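Local coordinates for protein bottromycin amidohydrolase (Streptomyces purpureus, PDB 6I5S) that probably hydrolyses the thiazoline-bearing amide intermediate of bottromycin biosynthesis, acting as a zinc-containing amidohydrolase and gatekeeper of the pathway, at residues 106-120 with 135-147. Numbering follows the deposited sequence.
Sequences LLVHGVTAYRQLWGE and AVLPRPWVTAGVV
P140 lies against one face of the Y114 ring, its CA offset toward the rim and its CB 3.6 Å from Y114 CZ, while P138 CB meets the ring edge in its plane, 3.8 Å from CD2. With CG of Y114 placed between the backbone N and the carbonyl carbon (chi1 61°), the ring folds back over the neighbouring strand, and a water joins its OH to P138 O, to which the water donates. On the opposite side of the sheet, one face of the W141 indole receives the aliphatic part of R115, CD lying over the rim 3.9 Å from CE3. The two side chains run side by side in the same direction, but the guanidinium, bound by E228, S226 and A93 O, offers the indole at most a weak cation-pi attraction. Past the C-terminal ends of the strands, V146 CG2 appears over one face of the poorly ordered W118 ring, but the fit is too close to be reliable.

Between these layers the strands 111-116 and 139-142 run parallel. Q116 N donates to W141 O at 2.8 Å, and T143 N closes the pairing at Q116 O. There T143 OG1 accepts from G119 N at 3.2 Å and donates to G145 O, tying the two loops together. A valine here would probably leave G119 N without that acceptor and G145 O without its donor, so that the turn is held less firmly. At the other end, L107 CG packs 3.8 Å from P138 CD.

L117 reaches the zinc site: its side chain lies about 5 Å from a zinc ion and its O accepts from NZ of the carboxylated lysine. The whole exemplifies a right-handed beta-alpha-beta crossover through helix 121-132, consistent with the beta/alpha barrel of the amidohydrolase family, in which metal ligands gather at the C-terminal ends of the strands.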
# COMPACT_ATOMS: atom_id res chain seq x y z
N LEU A 106 -2.65 7.45 -5.41
CA LEU A 106 -3.30 6.75 -4.31
C LEU A 106 -4.69 7.31 -4.04
O LEU A 106 -5.66 6.53 -3.97
CB LEU A 106 -2.43 6.80 -3.04
CG LEU A 106 -1.12 6.04 -3.15
CD1 LEU A 106 -0.23 6.35 -1.95
CD2 LEU A 106 -1.32 4.54 -3.27
N LEU A 107 -4.83 8.67 -3.91
CA LEU A 107 -6.11 9.26 -3.55
C LEU A 107 -7.17 8.92 -4.58
O LEU A 107 -8.31 8.61 -4.24
CB LEU A 107 -5.98 10.78 -3.49
CG LEU A 107 -5.23 11.30 -2.26
CD1 LEU A 107 -5.09 12.82 -2.45
CD2 LEU A 107 -6.01 10.95 -1.01
N VAL A 108 -6.80 9.02 -5.85
CA VAL A 108 -7.77 8.79 -6.94
C VAL A 108 -8.34 7.38 -6.86
O VAL A 108 -9.48 7.13 -7.29
CB VAL A 108 -7.04 9.04 -8.28
CG1 VAL A 108 -7.70 8.29 -9.41
CG2 VAL A 108 -6.98 10.53 -8.55
N HIS A 109 -7.58 6.44 -6.29
CA HIS A 109 -8.00 5.05 -6.22
C HIS A 109 -8.52 4.67 -4.85
O HIS A 109 -8.70 3.47 -4.59
CB HIS A 109 -6.85 4.13 -6.67
CG HIS A 109 -6.59 4.28 -8.13
ND1 HIS A 109 -5.76 5.25 -8.65
CD2 HIS A 109 -7.11 3.61 -9.20
CE1 HIS A 109 -5.80 5.20 -9.97
NE2 HIS A 109 -6.61 4.22 -10.34
N GLY A 110 -8.85 5.67 -4.02
CA GLY A 110 -9.49 5.43 -2.73
C GLY A 110 -8.53 5.13 -1.60
O GLY A 110 -8.97 4.75 -0.51
N VAL A 111 -7.25 5.25 -1.85
CA VAL A 111 -6.22 4.96 -0.85
C VAL A 111 -5.96 6.25 -0.07
O VAL A 111 -5.38 7.21 -0.60
CB VAL A 111 -4.94 4.45 -1.49
CG1 VAL A 111 -3.89 4.21 -0.38
CG2 VAL A 111 -5.15 3.16 -2.26
N THR A 112 -6.38 6.26 1.18
CA THR A 112 -6.29 7.41 2.03
C THR A 112 -5.20 7.32 3.09
O THR A 112 -5.06 8.25 3.89
CB THR A 112 -7.66 7.68 2.73
OG1 THR A 112 -8.08 6.54 3.46
CG2 THR A 112 -8.75 8.00 1.70
N ALA A 113 -4.48 6.20 3.14
CA ALA A 113 -3.34 6.03 4.03
C ALA A 113 -2.40 4.99 3.39
O ALA A 113 -2.78 4.24 2.49
CB ALA A 113 -3.77 5.55 5.41
N TYR A 114 -1.13 5.05 3.77
CA TYR A 114 -0.17 4.08 3.26
C TYR A 114 0.92 3.89 4.32
O TYR A 114 1.23 4.81 5.09
CB TYR A 114 0.42 4.53 1.92
CG TYR A 114 1.20 5.87 1.97
CD1 TYR A 114 2.60 5.89 2.06
CD2 TYR A 114 0.53 7.08 1.89
CE1 TYR A 114 3.30 7.10 2.14
CE2 TYR A 114 1.23 8.33 1.93
CZ TYR A 114 2.61 8.33 2.02
OH TYR A 114 3.27 9.48 2.07
N ARG A 115 1.51 2.69 4.30
CA ARG A 115 2.77 2.42 5.01
C ARG A 115 3.92 2.70 4.05
O ARG A 115 4.05 2.09 2.98
CB ARG A 115 2.85 0.99 5.55
CG ARG A 115 1.76 0.67 6.54
CD ARG A 115 2.07 -0.62 7.34
NE ARG A 115 2.39 -1.77 6.45
CZ ARG A 115 2.89 -2.93 6.84
NH1 ARG A 115 3.16 -3.89 5.97
NH2 ARG A 115 3.13 -3.22 8.14
N GLN A 116 4.76 3.62 4.45
CA GLN A 116 5.99 3.97 3.75
C GLN A 116 7.11 3.15 4.35
O GLN A 116 7.62 3.47 5.42
CB GLN A 116 6.30 5.45 3.89
CG GLN A 116 7.63 5.86 3.25
CD GLN A 116 7.61 5.74 1.74
OE1 GLN A 116 6.56 5.85 1.11
NE2 GLN A 116 8.76 5.52 1.16
N LEU A 117 7.48 2.08 3.65
CA LEU A 117 8.41 1.11 4.21
C LEU A 117 9.87 1.42 3.90
O LEU A 117 10.74 0.57 4.12
CB LEU A 117 8.00 -0.31 3.74
CG LEU A 117 7.47 -1.09 4.95
CD1 LEU A 117 6.32 -0.42 5.64
CD2 LEU A 117 7.06 -2.47 4.52
N TRP A 118 10.15 2.63 3.46
CA TRP A 118 11.49 3.18 3.43
C TRP A 118 11.31 4.66 3.77
O TRP A 118 11.37 5.51 2.92
CB TRP A 118 12.16 3.01 2.07
CG TRP A 118 13.60 2.95 2.15
CD1 TRP A 118 14.45 3.91 2.62
CD2 TRP A 118 14.42 1.85 1.73
NE1 TRP A 118 15.75 3.47 2.53
CE2 TRP A 118 15.76 2.22 1.98
CE3 TRP A 118 14.15 0.60 1.16
CZ2 TRP A 118 16.83 1.37 1.68
CZ3 TRP A 118 15.21 -0.25 0.87
CH2 TRP A 118 16.53 0.14 1.13
N GLY A 119 11.02 4.93 5.04
CA GLY A 119 10.65 6.28 5.44
C GLY A 119 11.84 7.22 5.57
O GLY A 119 12.95 6.85 5.93
N GLU A 120 11.54 8.49 5.34
CA GLU A 120 12.50 9.59 5.40
C GLU A 120 11.86 10.78 6.12
O GLU A 120 10.64 10.82 6.31
CB GLU A 120 12.90 10.07 4.00
CG GLU A 120 13.68 9.04 3.21
CD GLU A 120 14.26 9.59 1.92
OE1 GLU A 120 14.49 10.82 1.83
OE2 GLU A 120 14.48 8.80 0.98
N ALA A 135 -2.83 20.52 2.57
CA ALA A 135 -3.03 19.89 1.28
C ALA A 135 -3.80 18.61 1.52
O ALA A 135 -3.67 17.99 2.59
CB ALA A 135 -1.71 19.57 0.59
N VAL A 136 -4.57 18.19 0.53
CA VAL A 136 -5.29 16.93 0.59
C VAL A 136 -4.31 15.82 0.22
O VAL A 136 -3.79 15.80 -0.90
CB VAL A 136 -6.48 16.95 -0.36
CG1 VAL A 136 -7.19 15.63 -0.35
CG2 VAL A 136 -7.47 17.98 0.12
N LEU A 137 -4.05 14.91 1.16
CA LEU A 137 -3.14 13.82 0.83
C LEU A 137 -3.43 12.63 1.74
O LEU A 137 -4.10 12.76 2.77
CB LEU A 137 -1.68 14.28 0.91
CG LEU A 137 -1.27 15.19 2.03
CD1 LEU A 137 -1.77 14.68 3.32
CD2 LEU A 137 0.23 15.32 2.04
N PRO A 138 -3.00 11.43 1.35
CA PRO A 138 -3.16 10.27 2.22
C PRO A 138 -2.26 10.41 3.44
O PRO A 138 -1.18 11.02 3.36
CB PRO A 138 -2.70 9.09 1.35
CG PRO A 138 -2.44 9.64 -0.01
CD PRO A 138 -2.25 11.14 0.13
N ARG A 139 -2.68 9.76 4.52
CA ARG A 139 -1.91 9.83 5.76
C ARG A 139 -0.81 8.76 5.75
O ARG A 139 -1.12 7.59 5.54
CB ARG A 139 -2.85 9.59 6.94
CG ARG A 139 -2.22 9.67 8.35
CD ARG A 139 -1.84 11.13 8.71
NE ARG A 139 -1.49 11.25 10.12
CZ ARG A 139 -2.11 12.03 11.01
NH1 ARG A 139 -3.11 12.83 10.67
NH2 ARG A 139 -1.68 12.01 12.27
N PRO A 140 0.46 9.12 6.00
CA PRO A 140 1.53 8.11 6.03
C PRO A 140 1.75 7.49 7.38
O PRO A 140 1.51 8.08 8.45
CB PRO A 140 2.77 8.91 5.60
CG PRO A 140 2.49 10.33 6.14
CD PRO A 140 0.98 10.50 6.20
N TRP A 141 2.27 6.25 7.32
CA TRP A 141 2.83 5.53 8.46
C TRP A 141 4.27 5.25 8.05
O TRP A 141 4.51 4.65 7.00
CB TRP A 141 2.04 4.26 8.77
CG TRP A 141 2.44 3.42 9.92
CD1 TRP A 141 1.85 3.41 11.15
CD2 TRP A 141 3.47 2.43 9.97
NE1 TRP A 141 2.43 2.49 11.95
CE2 TRP A 141 3.44 1.87 11.26
CE3 TRP A 141 4.44 1.98 9.06
CZ2 TRP A 141 4.34 0.90 11.66
CZ3 TRP A 141 5.30 0.98 9.45
CH2 TRP A 141 5.26 0.46 10.75
N VAL A 142 5.24 5.76 8.81
CA VAL A 142 6.57 5.99 8.27
C VAL A 142 7.61 5.19 9.07
O VAL A 142 7.73 5.40 10.29
CB VAL A 142 6.90 7.50 8.30
CG1 VAL A 142 8.25 7.74 7.68
CG2 VAL A 142 5.75 8.28 7.63
N THR A 143 8.42 4.35 8.40
CA THR A 143 9.53 3.73 9.12
C THR A 143 10.74 4.66 9.14
O THR A 143 10.87 5.58 8.32
CB THR A 143 9.97 2.40 8.47
OG1 THR A 143 10.45 2.65 7.15
CG2 THR A 143 8.84 1.47 8.39
N ALA A 144 11.61 4.45 10.12
CA ALA A 144 12.85 5.21 10.22
C ALA A 144 13.88 4.58 9.27
O ALA A 144 14.83 3.92 9.68
CB ALA A 144 13.38 5.20 11.66
N GLY A 145 13.67 4.83 7.99
CA GLY A 145 14.58 4.26 7.02
C GLY A 145 14.43 2.74 7.06
O GLY A 145 13.36 2.20 7.38
N VAL A 146 15.52 2.05 6.80
CA VAL A 146 15.55 0.59 6.83
C VAL A 146 16.86 0.19 7.51
O VAL A 146 17.91 0.79 7.25
CB VAL A 146 15.45 -0.08 5.44
CG1 VAL A 146 14.13 0.26 4.75
CG2 VAL A 146 16.62 0.27 4.59
N VAL A 147 16.80 -0.82 8.36
CA VAL A 147 17.94 -1.32 9.11
C VAL A 147 18.41 -2.61 8.44
O VAL A 147 17.57 -3.44 8.09
CB VAL A 147 17.56 -1.59 10.58
CG1 VAL A 147 18.55 -2.33 11.25
CG2 VAL A 147 17.30 -0.15 11.25
O HOH W 1 1.38 11.69 2.74